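Local structure of uncharacterized protein (Bacteroides ovatus, 4DQA) at residues Gly143-His148 / Asn341-Lys346; Ser161-Glu166 / Asp254-Asn259; Ala167-Asp172 / Tyr224-Thr229; Ser284-Trp289 / Tyr316-Ser321; Leu312-Lys317 / Gly334-Thr339. The protein is of unknown function but probably binds carbohydrate, through a concanavalin A-like lectin domain joined to an E-set-type N-terminal domain. All coordinates share one frame; numbering follows the deposited sequence. Where two conformers were deposited one is given.

Contact 1 (Gly143-His148 / Asn341-Lys346); sequences GNFSNH and NGITIK
Asn144 engages Thr344 through its backbone and Lys346 through its side chain. The backbone bond from Asn144 N to Thr344 O is 2.8 Å long and close to straight. With CG anti to the backbone N (chi1 -162°), the amide meets the extended lysine chain, and OD1 takes a weak hydrogen bond from Lys346 NZ. At the other end Asn341 uses both halves of its amide: ND2 donates to a lone pair of Asn147 O over 3.1 Å, while OD1 accepts from Tyr149 N. An asparagine suits this place because its amide can donate and accept at once. Between these polar ends, Ile343 CD1 touches Phe145 CE2 at 3.8 Å. Its other branch, CG2, rests 3.7 Å from Gly143 CA, a close approach allowed by the glycine's lack of a side chain. Further out, Ser146 N donates to His148 ND1 in the ring plane; Ser146 and Asn147 were modelled in two conformers, and their bonds are described for one. Water 1 lies over one face of that ring and links Asn144 O, Gly342 O and Thr344 N. Within these segments one antiparallel non-hydrogen-bonded pair, Gly143 with Ile345, joins strand 141-146 to strand 345-347, consistent with a concanavalin A-like beta sandwich.

Contact 2 (Ser161-Glu166 / Asp254-Asn259); sequences SSFTYE and DGFDPN
A T-shaped (edge-to-face) aromatic pair, Phe163 with Phe256, packs the loop after strand 244-250 against the start of strand 163-171 in the lectin-like domain. Phe256 points its edge at the face of Phe163: its CE1 stands 3.6 Å above the plane of the Phe163 ring, over the ring centre. The centroids are 5.0 Å apart and the planes make an angle of 74°. Both phenylalanines place CG between the backbone N and the carbonyl carbon (chi1 72° for Phe163 and 76° for Phe256), and the two side chains cross at about a right angle. Tyr165 approaches Phe256 from the opposite direction, with its OH 3.2 Å from Phe256 CZ. That hydroxyl is not left to the ring alone, since it is hydrogen-bonded to Met187 O. At the loop's beginning the chains come so close that Ser161 CA and Gly255 CA are 3.9 Å apart, room that glycine provides. Ser161 CA also makes a CH...O contact of 3.4 Å with Asp254 O. No conventional hydrogen bond crosses between the segments, so ring packing and dispersion hold them; Ser161 O, buried here without a partner, is a small polar cost.

Contact 3 (Ala167-Asp172 / Tyr224-Thr229); sequences ALINVD and YHVALT
Leu168 and His225 stand on one face of the sheet, while Ala167, Ile169, Tyr224 and Val226 stand on the other. On the first face, Leu168 CD2 reaches the edge of the imidazole near its plane, and its closest approach is 3.7 Å to His225 CB. The NE2 of His225 has a weak hydrogen bond to Glu166 OE1. A leucine here supplies a flexible apolar branch that can fit against the ring rim. On the opposite face Ile169 and Val226 cross at about a right angle. Ile169 holds CG1 between its backbone N and carbonyl carbon (chi1 67°), and from there CG1 and CD1 both meet Val226 CG1, CD1 at 3.9 Å. Val226 CG2 turns instead to Ala167 O, at 3.5 Å, and the small methyl of Ala167 leaves space for Val286 of strand 282-289. These are neighbouring antiparallel strands of a concanavalin A-like sheet, strongly twisted, since their short axes run 128° apart. Two hydrogen-bonded pairs, Ala167 with Val226 and Ile169 with Tyr224, flank the non-hydrogen-bonded pair Leu168 with His225. The shortest of the four backbone bonds runs from Val226 N to Ala167 O, 2.8 Å, and is almost linear at 175°. Beta-branched Ile169 and Val226 suit the extended backbone. The Tyr224 side chain leans on Val241 and Leu218, with its hydroxyl bonded to Leu219 N.

Contact 4 (Ser284-Trp289 / Tyr316-Ser321); sequences SEVRVW and YKLDGS
Glu285 and Lys317 lie side by side and join in a salt bridge, Glu285 OE2 to Lys317 NZ, 2.7 Å long. Both chains are bent to achieve this: the glutamate folds at chi2 (-64°), and the lysine curls at chi3 and chi4 so that NZ returns to the carboxylate on its syn side. Glu285 OE1 is gripped from elsewhere, by Arg287 NH2 on its anti lone pair at 2.7 Å and by Tyr315 OH, which also bonds Lys317 NZ. Beneath this polar cluster the backbones are tightly joined. Val286 and Tyr316 form an antiparallel hydrogen-bonded pair, Val286 O receiving Tyr316 N at 2.8 Å. Glu285 and Val286 both face Tyr316, a G1 beta bulge at the corner where strand 282-289 turns, and there Val286 N bonds to Tyr316 O over 2.9 Å. Glu285 N bonds instead to Lys317 O, 3.1 Å away, from above the carbonyl plane. Apolar packing across the other side is lighter: Val286 CG2 stays 4.2 Å from Leu318 CD1. Looser is the end by Ser284, where water 3 bridges Ser284 OG and Lys317 O. Beyond Leu318 the chain goes on into an Asx turn at Asp319, outside the contact, with Gly320 and Ser321 exposed. Glutamate suits the buried corner because its two oxygens can serve Arg287, Tyr315 and Lys317 together, and these donors would be expected to favour the ionised carboxylate.

Contact 5 (Leu312-Lys317 / Gly334-Thr339); sequences LALYYK and GRINGT
Apolar packing comes first: Ile336 crosses Leu314 at about a right angle. Leu314 was modelled in two conformers; in the one described, CG lies anti to the backbone N (chi1 180°) and CD1 is directed at CB, CG1 and CG2 of Ile336. The approaches of CD1 to Ile336 CB and CG1 in this conformer are shorter than usual and doubtful. Ile336 CG1 also approaches Ala313 O at 3.5 Å, and its CG2 lies 3.8 Å from Tyr316 OH. Such a broad, beta-branched residue suits a site that must meet several partners at once. The polar links are fewer. Tyr316 OH comes 3.3 Å from Gly338 N, where the absence of a side chain on Gly338 makes room. The same hydroxyl is hydrogen-bonded to Ile329 O. Water 4 bridges the segments at the outer end, donating to Ala313 O over 2.7 Å and accepting from Arg335 NE at the edge of the guanidinium. A classic beta bulge puts both Ala313 and Leu314 opposite Val288. The contact thus sets strand 312-316, paired with strand 282-289 in one sheet, against the lead-in to strand 337-340 of another, with Val152 of strand 150-152 touching both Leu314 and Ile336.

How the contacts relate
From the N terminus, contact 1 opens first at 143-148 and closes last at 341-346, so the other four are nested inside its loop. Contact 2 closes the next loop, from strand 163-171 to the loop 254-259, and contact 3 nests within it on the same strand, paired with strand 223-231. Contact 4 opens after contacts 2 and 3 have closed, and contact 5 begins on the stretch where contact 4 ends, sharing Tyr316 and Lys317. Strand 282-289 of contact 4 borders strand 141-146, strand 163-171 and strand 312-316, tying contacts 1, 2, 3 and 5 to one sheet. Contacts 1 and 4 also touch through Ile345 and Leu318. Contact 5 adds strand 337-340, which belongs to another antiparallel sheet of the lectin-like domain.

Contact 1 (Gly143-His148 / Asn341-Lys346)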
# COMPACT_ATOMS: atom_id res chain seq x y z
N GLY A 143 14.64 4.20 5.59
CA GLY A 143 15.72 3.90 6.51
C GLY A 143 17.06 3.80 5.83
O GLY A 143 17.18 3.20 4.76
N ASN A 144 18.07 4.43 6.44
CA ASN A 144 19.42 4.44 5.90
C ASN A 144 20.25 3.24 6.31
O ASN A 144 20.26 2.86 7.48
CB ASN A 144 20.17 5.70 6.31
CG ASN A 144 21.38 5.95 5.44
OD1 ASN A 144 21.26 6.06 4.23
ND2 ASN A 144 22.52 6.03 6.05
N PHE A 145 20.98 2.69 5.35
CA PHE A 145 21.92 1.60 5.61
C PHE A 145 23.27 2.02 5.04
O PHE A 145 23.39 2.35 3.86
CB PHE A 145 21.44 0.32 4.96
CG PHE A 145 20.24 -0.27 5.63
CD1 PHE A 145 18.97 0.21 5.33
CD2 PHE A 145 20.37 -1.27 6.58
CE1 PHE A 145 17.88 -0.28 5.96
CE2 PHE A 145 19.26 -1.80 7.21
CZ PHE A 145 18.01 -1.29 6.90
N SER A 146 24.22 2.11 5.94
CA SER A 146 25.60 2.37 5.63
C SER A 146 26.42 1.65 6.70
O SER A 146 27.01 2.28 7.58
CB SER A 146 25.86 3.86 5.66
OG SER A 146 27.21 4.15 5.37
N ASN A 147 26.43 0.32 6.60
CA ASN A 147 27.00 -0.56 7.63
C ASN A 147 26.09 -0.65 8.87
O ASN A 147 26.51 -0.46 10.00
CB ASN A 147 28.41 -0.15 8.02
CG ASN A 147 29.19 -1.30 8.64
OD1 ASN A 147 28.99 -2.46 8.28
ND2 ASN A 147 30.08 -0.97 9.56
N HIS A 148 24.82 -0.93 8.60
CA HIS A 148 23.76 -1.12 9.58
C HIS A 148 23.07 -2.44 9.40
O HIS A 148 22.87 -2.92 8.28
CB HIS A 148 22.76 0.04 9.49
CG HIS A 148 23.37 1.35 9.81
ND1 HIS A 148 24.01 2.12 8.88
CD2 HIS A 148 23.60 1.94 11.01
CE1 HIS A 148 24.54 3.18 9.47
NE2 HIS A 148 24.30 3.09 10.76
N ASN A 341 22.07 -1.57 15.29
CA ASN A 341 22.93 -0.45 15.61
C ASN A 341 22.31 0.91 15.29
O ASN A 341 22.94 1.95 15.51
CB ASN A 341 24.34 -0.61 15.02
CG ASN A 341 24.38 -0.74 13.51
OD1 ASN A 341 23.42 -1.14 12.87
ND2 ASN A 341 25.52 -0.39 12.95
N GLY A 342 21.06 0.89 14.84
CA GLY A 342 20.26 2.10 14.71
C GLY A 342 20.02 2.44 13.26
O GLY A 342 20.96 2.62 12.51
N ILE A 343 18.76 2.55 12.89
CA ILE A 343 18.39 2.85 11.52
C ILE A 343 17.94 4.31 11.47
O ILE A 343 16.85 4.66 11.93
CB ILE A 343 17.29 1.93 11.02
CG1 ILE A 343 17.68 0.45 11.15
CG2 ILE A 343 16.99 2.26 9.55
CD1 ILE A 343 19.03 0.05 10.56
N THR A 344 18.80 5.18 10.96
CA THR A 344 18.45 6.58 10.82
C THR A 344 17.41 6.74 9.73
O THR A 344 17.59 6.20 8.61
CB THR A 344 19.67 7.40 10.50
OG1 THR A 344 20.63 7.21 11.55
CG2 THR A 344 19.33 8.87 10.38
N ILE A 345 16.33 7.44 10.03
CA ILE A 345 15.24 7.68 9.09
C ILE A 345 15.50 8.96 8.32
O ILE A 345 15.60 10.06 8.89
CB ILE A 345 13.89 7.71 9.79
CG1 ILE A 345 13.64 6.41 10.56
CG2 ILE A 345 12.77 7.92 8.75
CD1 ILE A 345 13.78 5.15 9.76
N LYS A 346 15.69 8.82 7.01
CA LYS A 346 16.00 9.92 6.13
C LYS A 346 14.73 10.44 5.45
O LYS A 346 13.79 9.67 5.22
CB LYS A 346 17.02 9.46 5.06
CG LYS A 346 18.42 9.18 5.64
CD LYS A 346 19.48 9.00 4.54
CE LYS A 346 20.91 9.29 5.02
NZ LYS A 346 21.85 9.03 3.88
O HOH W 1 21.19 3.99 9.80
O HOH W 2 22.81 6.17 9.22

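Contact 2 (Ser161-Glu166 / Asp254-Asn259)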
# COMPACT_ATOMS: atom_id res chain seq x y z
N SER A 161 7.70 -22.69 5.16
CA SER A 161 7.58 -23.58 4.02
C SER A 161 7.38 -22.71 2.81
O SER A 161 8.31 -22.50 2.04
CB SER A 161 6.46 -24.60 4.23
OG SER A 161 5.25 -23.97 4.61
N SER A 162 6.19 -22.15 2.66
CA SER A 162 6.00 -21.09 1.68
C SER A 162 6.33 -19.76 2.34
O SER A 162 6.08 -19.57 3.53
CB SER A 162 4.58 -21.08 1.16
OG SER A 162 4.31 -22.32 0.52
N PHE A 163 6.94 -18.85 1.60
CA PHE A 163 7.30 -17.58 2.20
C PHE A 163 7.54 -16.52 1.14
O PHE A 163 7.61 -16.81 -0.06
CB PHE A 163 8.56 -17.74 3.06
CG PHE A 163 9.80 -17.94 2.26
CD1 PHE A 163 10.14 -19.20 1.81
CD2 PHE A 163 10.60 -16.86 1.91
CE1 PHE A 163 11.27 -19.40 1.03
CE2 PHE A 163 11.74 -17.06 1.14
CZ PHE A 163 12.06 -18.33 0.70
N THR A 164 7.65 -15.29 1.64
CA THR A 164 7.95 -14.12 0.83
C THR A 164 8.88 -13.20 1.59
O THR A 164 8.67 -12.94 2.78
CB THR A 164 6.67 -13.33 0.50
OG1 THR A 164 5.74 -14.18 -0.16
CG2 THR A 164 6.97 -12.13 -0.40
N TYR A 165 9.90 -12.71 0.89
CA TYR A 165 10.67 -11.55 1.35
C TYR A 165 10.31 -10.43 0.40
O TYR A 165 10.30 -10.66 -0.81
CB TYR A 165 12.18 -11.74 1.19
CG TYR A 165 12.88 -12.81 2.00
CD1 TYR A 165 12.27 -13.48 3.05
CD2 TYR A 165 14.21 -13.14 1.70
CE1 TYR A 165 12.95 -14.44 3.79
CE2 TYR A 165 14.90 -14.11 2.43
CZ TYR A 165 14.28 -14.74 3.48
OH TYR A 165 14.95 -15.71 4.21
N GLU A 166 10.09 -9.23 0.89
CA GLU A 166 9.91 -8.09 -0.01
C GLU A 166 10.39 -6.81 0.62
O GLU A 166 10.45 -6.69 1.84
CB GLU A 166 8.48 -7.92 -0.53
CG GLU A 166 7.47 -7.69 0.55
CD GLU A 166 6.06 -7.42 0.03
OE1 GLU A 166 5.94 -6.87 -1.07
OE2 GLU A 166 5.07 -7.71 0.76
N ASP A 254 11.35 -28.53 1.70
CA ASP A 254 10.14 -28.42 2.47
C ASP A 254 10.01 -27.04 3.11
O ASP A 254 8.92 -26.66 3.54
CB ASP A 254 10.11 -29.49 3.55
CG ASP A 254 9.87 -30.88 2.98
OD1 ASP A 254 9.52 -30.99 1.78
OD2 ASP A 254 10.02 -31.86 3.74
N GLY A 255 11.13 -26.32 3.17
CA GLY A 255 11.16 -25.01 3.80
C GLY A 255 12.54 -24.73 4.37
O GLY A 255 13.53 -25.37 4.01
N PHE A 256 12.61 -23.76 5.28
CA PHE A 256 13.87 -23.47 5.93
C PHE A 256 13.63 -22.86 7.31
O PHE A 256 12.57 -22.31 7.60
CB PHE A 256 14.74 -22.52 5.08
CG PHE A 256 14.30 -21.07 5.10
CD1 PHE A 256 13.27 -20.62 4.29
CD2 PHE A 256 14.95 -20.14 5.92
CE1 PHE A 256 12.90 -19.28 4.31
CE2 PHE A 256 14.59 -18.81 5.93
CZ PHE A 256 13.55 -18.38 5.13
N ASP A 257 14.62 -23.06 8.17
CA ASP A 257 14.64 -22.50 9.51
C ASP A 257 15.36 -21.16 9.47
O ASP A 257 16.59 -21.12 9.32
CB ASP A 257 15.41 -23.47 10.41
CG ASP A 257 15.59 -22.95 11.81
OD1 ASP A 257 15.05 -21.86 12.10
OD2 ASP A 257 16.25 -23.64 12.62
N PRO A 258 14.62 -20.04 9.59
CA PRO A 258 15.28 -18.72 9.48
C PRO A 258 16.25 -18.43 10.62
O PRO A 258 17.08 -17.52 10.54
CB PRO A 258 14.13 -17.74 9.50
CG PRO A 258 13.07 -18.44 10.33
CD PRO A 258 13.18 -19.90 9.90
N ASN A 259 16.10 -19.16 11.70
CA ASN A 259 16.92 -18.93 12.86
C ASN A 259 18.19 -19.76 12.85
O ASN A 259 19.00 -19.66 13.77
CB ASN A 259 16.10 -19.23 14.14
CG ASN A 259 14.89 -18.28 14.34
OD1 ASN A 259 14.89 -17.13 13.91
ND2 ASN A 259 13.86 -18.79 15.00

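Contact 3 (Ala167-Asp172 / Tyr224-Thr229)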
# COMPACT_ATOMS: atom_id res chain seq x y z
N ALA A 167 10.77 -5.86 -0.22
CA ALA A 167 11.21 -4.54 0.24
C ALA A 167 11.22 -3.57 -0.91
O ALA A 167 11.40 -3.95 -2.08
CB ALA A 167 12.60 -4.61 0.80
N LEU A 168 11.08 -2.29 -0.58
CA LEU A 168 11.48 -1.20 -1.48
C LEU A 168 12.93 -0.88 -1.15
O LEU A 168 13.29 -0.69 0.03
CB LEU A 168 10.63 0.05 -1.27
CG LEU A 168 9.17 -0.09 -1.66
CD1 LEU A 168 8.31 0.99 -0.98
CD2 LEU A 168 8.98 -0.07 -3.17
N ILE A 169 13.77 -0.81 -2.19
CA ILE A 169 15.19 -0.52 -2.01
C ILE A 169 15.65 0.54 -2.99
O ILE A 169 15.12 0.73 -4.07
CB ILE A 169 16.09 -1.78 -2.19
CG1 ILE A 169 16.04 -2.28 -3.63
CG2 ILE A 169 15.66 -2.85 -1.19
CD1 ILE A 169 17.06 -3.38 -3.90
N ASN A 170 16.69 1.25 -2.55
CA ASN A 170 17.35 2.27 -3.35
C ASN A 170 18.82 2.20 -3.02
O ASN A 170 19.24 2.52 -1.91
CB ASN A 170 16.78 3.65 -3.03
CG ASN A 170 17.30 4.72 -3.95
OD1 ASN A 170 18.47 4.72 -4.31
ND2 ASN A 170 16.42 5.63 -4.37
N VAL A 171 19.61 1.75 -3.98
CA VAL A 171 21.02 1.46 -3.75
C VAL A 171 21.89 2.69 -3.98
O VAL A 171 21.82 3.33 -5.05
CB VAL A 171 21.48 0.34 -4.70
CG1 VAL A 171 22.93 -0.00 -4.45
CG2 VAL A 171 20.63 -0.89 -4.53
N ASP A 172 22.74 3.02 -3.00
CA ASP A 172 23.70 4.10 -3.17
C ASP A 172 24.87 3.68 -4.05
O ASP A 172 25.32 4.43 -4.94
CB ASP A 172 24.22 4.58 -1.81
CG ASP A 172 23.21 5.42 -1.04
OD1 ASP A 172 22.37 6.09 -1.66
OD2 ASP A 172 23.30 5.43 0.20
N TYR A 224 13.33 0.56 -6.36
CA TYR A 224 12.78 -0.67 -6.89
C TYR A 224 12.00 -1.39 -5.82
O TYR A 224 12.43 -1.42 -4.65
CB TYR A 224 13.89 -1.62 -7.32
CG TYR A 224 14.73 -1.20 -8.50
CD1 TYR A 224 14.32 -1.46 -9.78
CD2 TYR A 224 15.95 -0.57 -8.31
CE1 TYR A 224 15.11 -1.10 -10.86
CE2 TYR A 224 16.74 -0.20 -9.35
CZ TYR A 224 16.33 -0.47 -10.63
OH TYR A 224 17.16 -0.12 -11.69
N HIS A 225 10.90 -2.03 -6.19
CA HIS A 225 10.30 -3.02 -5.31
C HIS A 225 10.88 -4.38 -5.67
O HIS A 225 10.88 -4.75 -6.86
CB HIS A 225 8.79 -3.04 -5.45
CG HIS A 225 8.14 -3.92 -4.44
ND1 HIS A 225 7.68 -5.19 -4.73
CD2 HIS A 225 7.87 -3.72 -3.12
CE1 HIS A 225 7.17 -5.73 -3.64
NE2 HIS A 225 7.28 -4.86 -2.65
N VAL A 226 11.38 -5.09 -4.68
CA VAL A 226 11.98 -6.40 -4.91
C VAL A 226 11.30 -7.43 -4.03
O VAL A 226 10.93 -7.15 -2.90
CB VAL A 226 13.49 -6.42 -4.70
CG1 VAL A 226 14.19 -5.38 -5.63
CG2 VAL A 226 13.88 -6.18 -3.26
N ALA A 227 11.10 -8.63 -4.56
CA ALA A 227 10.48 -9.72 -3.79
C ALA A 227 11.02 -11.08 -4.20
O ALA A 227 11.38 -11.32 -5.36
CB ALA A 227 8.95 -9.70 -3.94
N LEU A 228 11.10 -11.97 -3.22
CA LEU A 228 11.41 -13.37 -3.44
C LEU A 228 10.24 -14.16 -2.85
O LEU A 228 9.88 -13.92 -1.70
CB LEU A 228 12.68 -13.72 -2.68
CG LEU A 228 12.97 -15.21 -2.50
CD1 LEU A 228 13.30 -15.89 -3.82
CD2 LEU A 228 14.09 -15.40 -1.51
N THR A 229 9.69 -15.08 -3.63
CA THR A 229 8.61 -15.95 -3.14
C THR A 229 9.00 -17.40 -3.34
O THR A 229 9.75 -17.73 -4.26
CB THR A 229 7.26 -15.69 -3.84
OG1 THR A 229 7.34 -16.06 -5.23
CG2 THR A 229 6.83 -14.23 -3.71

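Contact 4 (Ser284-Trp289 / Tyr316-Ser321)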
# COMPACT_ATOMS: atom_id res chain seq x y z
N SER A 284 12.67 0.57 2.53
CA SER A 284 11.33 0.93 2.99
C SER A 284 10.44 -0.28 2.83
O SER A 284 10.63 -1.10 1.94
CB SER A 284 10.83 2.10 2.16
OG SER A 284 9.46 2.40 2.39
N GLU A 285 9.43 -0.40 3.68
CA GLU A 285 8.40 -1.44 3.50
C GLU A 285 9.00 -2.83 3.38
O GLU A 285 8.69 -3.62 2.47
CB GLU A 285 7.51 -1.13 2.29
CG GLU A 285 6.72 0.13 2.42
CD GLU A 285 5.72 0.06 3.56
OE1 GLU A 285 4.89 -0.88 3.57
OE2 GLU A 285 5.78 0.91 4.48
N VAL A 286 9.85 -3.13 4.35
CA VAL A 286 10.53 -4.43 4.43
C VAL A 286 9.63 -5.44 5.12
O VAL A 286 9.15 -5.19 6.23
CB VAL A 286 11.82 -4.29 5.24
CG1 VAL A 286 12.51 -5.63 5.42
CG2 VAL A 286 12.77 -3.29 4.59
N ARG A 287 9.35 -6.56 4.46
CA ARG A 287 8.42 -7.55 4.99
C ARG A 287 8.88 -8.97 4.80
O ARG A 287 9.49 -9.30 3.80
CB ARG A 287 7.04 -7.42 4.34
CG ARG A 287 6.53 -5.98 4.25
CD ARG A 287 5.19 -5.93 3.52
NE ARG A 287 4.86 -4.54 3.20
CZ ARG A 287 4.28 -4.15 2.08
NH1 ARG A 287 3.92 -5.03 1.15
NH2 ARG A 287 4.03 -2.86 1.89
N VAL A 288 8.48 -9.83 5.74
CA VAL A 288 8.60 -11.27 5.56
C VAL A 288 7.23 -11.85 5.80
O VAL A 288 6.57 -11.50 6.79
CB VAL A 288 9.56 -11.91 6.55
CG1 VAL A 288 9.59 -13.43 6.35
CG2 VAL A 288 10.97 -11.36 6.38
N TRP A 289 6.78 -12.73 4.90
CA TRP A 289 5.50 -13.40 5.04
C TRP A 289 5.72 -14.89 5.12
O TRP A 289 6.64 -15.43 4.50
CB TRP A 289 4.62 -13.15 3.81
CG TRP A 289 4.30 -11.74 3.48
CD1 TRP A 289 5.12 -10.85 2.83
CD2 TRP A 289 3.06 -11.06 3.71
NE1 TRP A 289 4.46 -9.65 2.67
CE2 TRP A 289 3.19 -9.76 3.19
CE3 TRP A 289 1.85 -11.42 4.32
CZ2 TRP A 289 2.17 -8.82 3.26
CZ3 TRP A 289 0.83 -10.47 4.39
CH2 TRP A 289 1.00 -9.19 3.86
N TYR A 316 8.86 -3.85 8.70
CA TYR A 316 9.47 -2.59 9.03
C TYR A 316 9.16 -1.59 7.94
O TYR A 316 9.68 -1.70 6.81
CB TYR A 316 10.99 -2.73 9.16
CG TYR A 316 11.45 -3.44 10.42
CD1 TYR A 316 11.26 -2.85 11.67
CD2 TYR A 316 12.03 -4.70 10.37
CE1 TYR A 316 11.67 -3.50 12.82
CE2 TYR A 316 12.45 -5.35 11.51
CZ TYR A 316 12.26 -4.75 12.75
OH TYR A 316 12.66 -5.38 13.90
N LYS A 317 8.36 -0.58 8.26
CA LYS A 317 8.08 0.49 7.31
C LYS A 317 9.33 1.35 7.08
O LYS A 317 9.59 1.77 5.95
CB LYS A 317 6.93 1.38 7.80
CG LYS A 317 5.63 0.59 7.93
CD LYS A 317 4.40 1.44 8.29
CE LYS A 317 3.98 2.39 7.17
NZ LYS A 317 3.56 1.65 5.92
N LEU A 318 10.05 1.60 8.15
CA LEU A 318 11.23 2.50 8.16
C LEU A 318 10.89 3.93 7.70
O LEU A 318 11.63 4.55 6.96
CB LEU A 318 12.42 1.89 7.39
CG LEU A 318 12.79 0.49 7.81
CD1 LEU A 318 13.95 -0.02 6.97
CD2 LEU A 318 13.12 0.39 9.28
N ASP A 319 9.75 4.41 8.18
CA ASP A 319 9.30 5.76 7.91
C ASP A 319 9.28 6.62 9.15
O ASP A 319 8.76 7.74 9.11
CB ASP A 319 7.91 5.74 7.26
CG ASP A 319 6.83 5.23 8.20
OD1 ASP A 319 7.17 4.66 9.25
OD2 ASP A 319 5.63 5.37 7.84
N GLY A 320 9.86 6.12 10.24
CA GLY A 320 9.86 6.83 11.51
C GLY A 320 8.80 6.35 12.46
O GLY A 320 8.80 6.72 13.64
N SER A 321 7.85 5.55 11.99
CA SER A 321 6.77 5.10 12.87
C SER A 321 7.15 3.93 13.77
O SER A 321 6.40 3.64 14.71
CB SER A 321 5.53 4.74 12.05
OG SER A 321 5.72 3.64 11.19
O HOH W 3 9.46 4.04 4.47

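Contact 5 (Leu312-Lys317 / Gly334-Thr339)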
# COMPACT_ATOMS: atom_id res chain seq x y z
N LEU A 312 1.77 -12.16 7.96
CA LEU A 312 2.83 -11.18 7.97
C LEU A 312 3.68 -11.41 9.21
O LEU A 312 3.23 -11.18 10.34
CB LEU A 312 2.26 -9.79 7.96
CG LEU A 312 3.21 -8.62 7.87
CD1 LEU A 312 4.10 -8.66 6.61
CD2 LEU A 312 2.41 -7.31 7.93
N ALA A 313 4.88 -11.94 9.00
CA ALA A 313 5.76 -12.34 10.11
C ALA A 313 6.68 -11.23 10.60
O ALA A 313 7.17 -11.27 11.72
CB ALA A 313 6.58 -13.58 9.71
N LEU A 314 6.93 -10.24 9.74
CA LEU A 314 7.84 -9.16 10.05
C LEU A 314 7.50 -7.99 9.15
O LEU A 314 7.26 -8.18 7.96
CB LEU A 314 9.28 -9.58 9.78
CG LEU A 314 10.31 -8.50 10.08
CD1 LEU A 314 10.40 -8.34 11.59
CD2 LEU A 314 11.66 -8.80 9.46
N TYR A 315 7.48 -6.79 9.70
CA TYR A 315 7.19 -5.58 8.91
C TYR A 315 7.91 -4.39 9.47
O TYR A 315 7.61 -3.94 10.57
CB TYR A 315 5.68 -5.33 8.96
CG TYR A 315 5.12 -4.26 8.03
CD1 TYR A 315 5.86 -3.71 6.98
CD2 TYR A 315 3.83 -3.82 8.21
CE1 TYR A 315 5.30 -2.73 6.14
CE2 TYR A 315 3.27 -2.86 7.40
CZ TYR A 315 3.99 -2.35 6.34
OH TYR A 315 3.38 -1.40 5.56
N TYR A 316 8.86 -3.85 8.70
CA TYR A 316 9.47 -2.59 9.03
C TYR A 316 9.16 -1.59 7.94
O TYR A 316 9.68 -1.70 6.81
CB TYR A 316 10.99 -2.73 9.16
CG TYR A 316 11.45 -3.44 10.42
CD1 TYR A 316 11.26 -2.85 11.67
CD2 TYR A 316 12.03 -4.70 10.37
CE1 TYR A 316 11.67 -3.50 12.82
CE2 TYR A 316 12.45 -5.35 11.51
CZ TYR A 316 12.26 -4.75 12.75
OH TYR A 316 12.66 -5.38 13.90
N LYS A 317 8.36 -0.58 8.26
CA LYS A 317 8.08 0.49 7.31
C LYS A 317 9.33 1.35 7.08
O LYS A 317 9.59 1.77 5.95
CB LYS A 317 6.93 1.38 7.80
CG LYS A 317 5.63 0.59 7.93
CD LYS A 317 4.40 1.44 8.29
CE LYS A 317 3.98 2.39 7.17
NZ LYS A 317 3.56 1.65 5.92
N GLY A 334 4.23 -5.81 15.84
CA GLY A 334 4.32 -6.04 17.28
C GLY A 334 4.89 -7.40 17.65
O GLY A 334 4.91 -7.75 18.83
N ARG A 335 5.34 -8.17 16.66
CA ARG A 335 5.79 -9.53 16.92
C ARG A 335 7.30 -9.65 17.11
O ARG A 335 7.77 -10.59 17.78
CB ARG A 335 5.37 -10.48 15.80
CG ARG A 335 3.88 -10.61 15.68
CD ARG A 335 3.47 -11.36 14.43
NE ARG A 335 3.91 -12.75 14.39
CZ ARG A 335 3.30 -13.76 15.00
NH1 ARG A 335 2.21 -13.54 15.72
NH2 ARG A 335 3.77 -15.00 14.90
N ILE A 336 8.04 -8.71 16.54
CA ILE A 336 9.50 -8.81 16.42
C ILE A 336 10.20 -7.64 17.06
O ILE A 336 9.95 -6.49 16.72
CB ILE A 336 9.95 -8.82 14.96
CG1 ILE A 336 9.32 -9.98 14.18
CG2 ILE A 336 11.49 -8.90 14.85
CD1 ILE A 336 9.61 -11.30 14.77
N ASN A 337 11.11 -7.94 17.98
CA ASN A 337 12.03 -6.91 18.51
C ASN A 337 13.39 -7.15 17.93
O ASN A 337 14.13 -8.02 18.40
CB ASN A 337 12.10 -7.04 20.02
CG ASN A 337 10.80 -6.71 20.69
OD1 ASN A 337 10.12 -5.78 20.29
ND2 ASN A 337 10.43 -7.48 21.71
N GLY A 338 13.74 -6.43 16.87
CA GLY A 338 15.00 -6.62 16.19
C GLY A 338 16.13 -5.87 16.87
O GLY A 338 15.92 -4.79 17.41
N THR A 339 17.31 -6.46 16.89
CA THR A 339 18.47 -5.81 17.49
C THR A 339 19.18 -5.06 16.38
O THR A 339 19.35 -5.59 15.26
CB THR A 339 19.41 -6.85 18.14
OG1 THR A 339 18.73 -7.46 19.27
CG2 THR A 339 20.69 -6.21 18.67
O HOH W 4 6.59 -13.30 13.46